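Local coordinates for Rho guanine nucleotide exchange factor TIAM2 (PDB 3A8P), which acts as a guanine nucleotide exchange factor that specifically activates RAC1, linking extracellular signals such as laminin to the cytoskeleton and to neurite growth, at residues L51-T56 with P68-F73. Residues are numbered along the deposited sequence; the frame is centred on the assembly and turned at random.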
loop_
_atom_site.group_PDB
_atom_site.type_symbol
_atom_site.label_atom_id
_atom_site.label_comp_id
_atom_site.label_asym_id
_atom_site.label_seq_id
_atom_site.Cartn_x
_atom_site.Cartn_y
_atom_site.Cartn_z
ATOM N N LEU A 51 -4.891 -3.280 14.539
ATOM C CA LEU A 51 -3.830 -2.807 15.413
ATOM C C LEU A 51 -4.518 -1.980 16.487
ATOM O O LEU A 51 -5.152 -0.972 16.183
ATOM C CB LEU A 51 -2.827 -1.931 14.643
ATOM C CG LEU A 51 -1.879 -2.644 13.672
ATOM C CD1 LEU A 51 -1.198 -1.631 12.740
ATOM C CD2 LEU A 51 -0.842 -3.431 14.483
ATOM N N LEU A 52 -4.410 -2.424 17.736
ATOM C CA LEU A 52 -5.010 -1.723 18.869
ATOM C C LEU A 52 -3.932 -0.940 19.600
ATOM O O LEU A 52 -2.874 -1.477 19.921
ATOM C CB LEU A 52 -5.655 -2.724 19.823
ATOM C CG LEU A 52 -6.715 -3.614 19.175
ATOM C CD1 LEU A 52 -7.161 -4.681 20.159
ATOM C CD2 LEU A 52 -7.896 -2.751 18.726
ATOM N N PHE A 53 -4.208 0.330 19.860
ATOM C CA PHE A 53 -3.255 1.198 20.536
ATOM C C PHE A 53 -3.662 1.454 21.983
ATOM O O PHE A 53 -4.762 1.922 22.246
ATOM C CB PHE A 53 -3.151 2.534 19.797
ATOM C CG PHE A 53 -2.576 2.426 18.413
ATOM C CD1 PHE A 53 -1.410 3.109 18.078
ATOM C CD2 PHE A 53 -3.196 1.646 17.443
ATOM C CE1 PHE A 53 -0.868 3.019 16.795
ATOM C CE2 PHE A 53 -2.660 1.549 16.151
ATOM C CZ PHE A 53 -1.494 2.239 15.830
ATOM N N TYR A 54 -2.768 1.143 22.915
ATOM C CA TYR A 54 -3.022 1.350 24.337
ATOM C C TYR A 54 -2.005 2.365 24.834
ATOM O O TYR A 54 -0.834 2.308 24.450
ATOM C CB TYR A 54 -2.835 0.044 25.109
ATOM C CG TYR A 54 -3.804 -1.042 24.732
ATOM C CD1 TYR A 54 -5.010 -1.205 25.425
ATOM C CD2 TYR A 54 -3.520 -1.914 23.686
ATOM C CE1 TYR A 54 -5.903 -2.220 25.081
ATOM C CE2 TYR A 54 -4.401 -2.924 23.335
ATOM C CZ TYR A 54 -5.588 -3.074 24.036
ATOM O OH TYR A 54 -6.440 -4.095 23.700
ATOM N N GLU A 55 -2.433 3.289 25.685
ATOM C CA GLU A 55 -1.501 4.279 26.199
ATOM C C GLU A 55 -0.587 3.747 27.300
ATOM O O GLU A 55 0.365 4.417 27.696
ATOM C CB GLU A 55 -2.259 5.524 26.667
ATOM C CG GLU A 55 -2.341 6.588 25.572
ATOM C CD GLU A 55 -3.407 7.633 25.820
ATOM O OE1 GLU A 55 -3.480 8.596 25.025
ATOM O OE2 GLU A 55 -4.175 7.487 26.799
ATOM N N THR A 56 -0.858 2.539 27.785
ATOM C CA THR A 56 -0.021 1.953 28.823
ATOM C C THR A 56 0.208 0.468 28.573
ATOM O O THR A 56 -0.620 -0.204 27.959
ATOM C CB THR A 56 -0.642 2.125 30.232
ATOM O OG1 THR A 56 -1.833 1.335 30.331
ATOM C CG2 THR A 56 -0.992 3.587 30.487
ATOM N N PRO A 68 -8.342 0.329 24.498
ATOM C CA PRO A 68 -7.514 1.010 23.500
ATOM C C PRO A 68 -7.945 2.460 23.317
ATOM O O PRO A 68 -9.113 2.788 23.514
ATOM C CB PRO A 68 -7.761 0.194 22.230
ATOM C CG PRO A 68 -8.149 -1.160 22.746
ATOM C CD PRO A 68 -9.038 -0.828 23.908
ATOM N N ARG A 69 -7.003 3.326 22.959
ATOM C CA ARG A 69 -7.330 4.722 22.701
ATOM C C ARG A 69 -7.802 4.806 21.259
ATOM O O ARG A 69 -8.545 5.716 20.892
ATOM C CB ARG A 69 -6.110 5.636 22.873
ATOM C CG ARG A 69 -5.861 6.102 24.295
ATOM C CD ARG A 69 -7.026 6.931 24.835
ATOM N NE ARG A 69 -7.225 8.176 24.092
ATOM C CZ ARG A 69 -8.257 8.422 23.288
ATOM N NH1 ARG A 69 -9.205 7.508 23.106
ATOM N NH2 ARG A 69 -8.345 9.592 22.666
ATOM N N CYS A 70 -7.361 3.851 20.444
ATOM C CA CYS A 70 -7.735 3.825 19.033
ATOM C C CYS A 70 -7.323 2.520 18.368
ATOM O O CYS A 70 -6.536 1.744 18.917
ATOM C CB CYS A 70 -7.086 4.994 18.293
ATOM S SG CYS A 70 -5.288 4.971 18.383
ATOM N N ALA A 71 -7.857 2.291 17.174
ATOM C CA ALA A 71 -7.568 1.081 16.427
ATOM C C ALA A 71 -7.289 1.384 14.963
ATOM O O ALA A 71 -7.810 2.345 14.403
ATOM C CB ALA A 71 -8.743 0.117 16.539
ATOM N N LEU A 72 -6.465 0.551 14.346
ATOM C CA LEU A 72 -6.132 0.719 12.943
ATOM C C LEU A 72 -6.457 -0.604 12.244
ATOM O O LEU A 72 -5.851 -1.637 12.540
ATOM C CB LEU A 72 -4.648 1.071 12.811
ATOM C CG LEU A 72 -4.164 1.792 11.553
ATOM C CD1 LEU A 72 -2.814 2.452 11.846
ATOM C CD2 LEU A 72 -4.066 0.810 10.382
ATOM N N PHE A 73 -7.440 -0.576 11.347
ATOM C CA PHE A 73 -7.855 -1.768 10.609
ATOM C C PHE A 73 -6.967 -1.863 9.382
ATOM O O PHE A 73 -7.141 -1.134 8.408
ATOM C CB PHE A 73 -9.341 -1.646 10.246
ATOM C CG PHE A 73 -10.228 -1.504 11.456
ATOM C CD1 PHE A 73 -10.534 -2.613 12.241
ATOM C CD2 PHE A 73 -10.654 -0.250 11.881
ATOM C CE1 PHE A 73 -11.241 -2.476 13.431
ATOM C CE2 PHE A 73 -11.362 -0.105 13.073
ATOM C CZ PHE A 73 -11.652 -1.222 13.847
#
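Phe53 and Cys70 meet through their first torsions: the ring carbon CG of Phe53 stands beside its own backbone N (chi1 -65°), while Cys70 holds SG between its N and its carbonyl carbon (chi1 60°), and the two settle on the same face of the sheet. The sulfur comes within 3.5 Å of Phe53 CB and lies 4.4 Å from the centroid of the Phe53 ring, an oblique sulfur-aromatic contact. Farther along this face, Phe53 CE2 rests 3.9 Å from Leu72 CB, and the CB atoms of Leu51 and Leu72 also touch. Beneath these side chains the backbones pair antiparallel: Leu51 and Leu72 exchange two hydrogen bonds, Phe53 N donates to Cys70 O (2.9 Å), and Arg69 N to Phe53 O (2.7 Å). Arg69 and Cys70 thus face Phe53 together, probably as a classic beta bulge, where the regular Leu51-Leu72 pattern breaks.

On the other face, Pro68, just before strand 70-73, packs side by side with Tyr54, its CB over one ring face, toward the rim, and its CG 3.4 Å from Tyr54 CE1; Leu52 extends the patch through CD2, 3.7 Å from Ala71 CB. An alanine in place of Tyr54 would probably leave the pyrrolidine of Pro68 without its aromatic neighbour and open a gap beside it. Past the strand end, the Glu55 carboxylate abuts Arg69 CG; OE1 comes to the guanidinium edge, the two planes 72° apart, and its salt bridge to Arg69 NE is long (3.9 Å).

Phe53 also packs edge-to-face against Phe19 and Tyr42, and Leu72 touches Tyr102 and Phe104, so one face of the pair turns into the apolar core. Strands 50-54 and 70-73 are consecutive in a strongly bent antiparallel sheet followed by helix 109-130: the PH fold, here the first PH domain within the PHCCEx module.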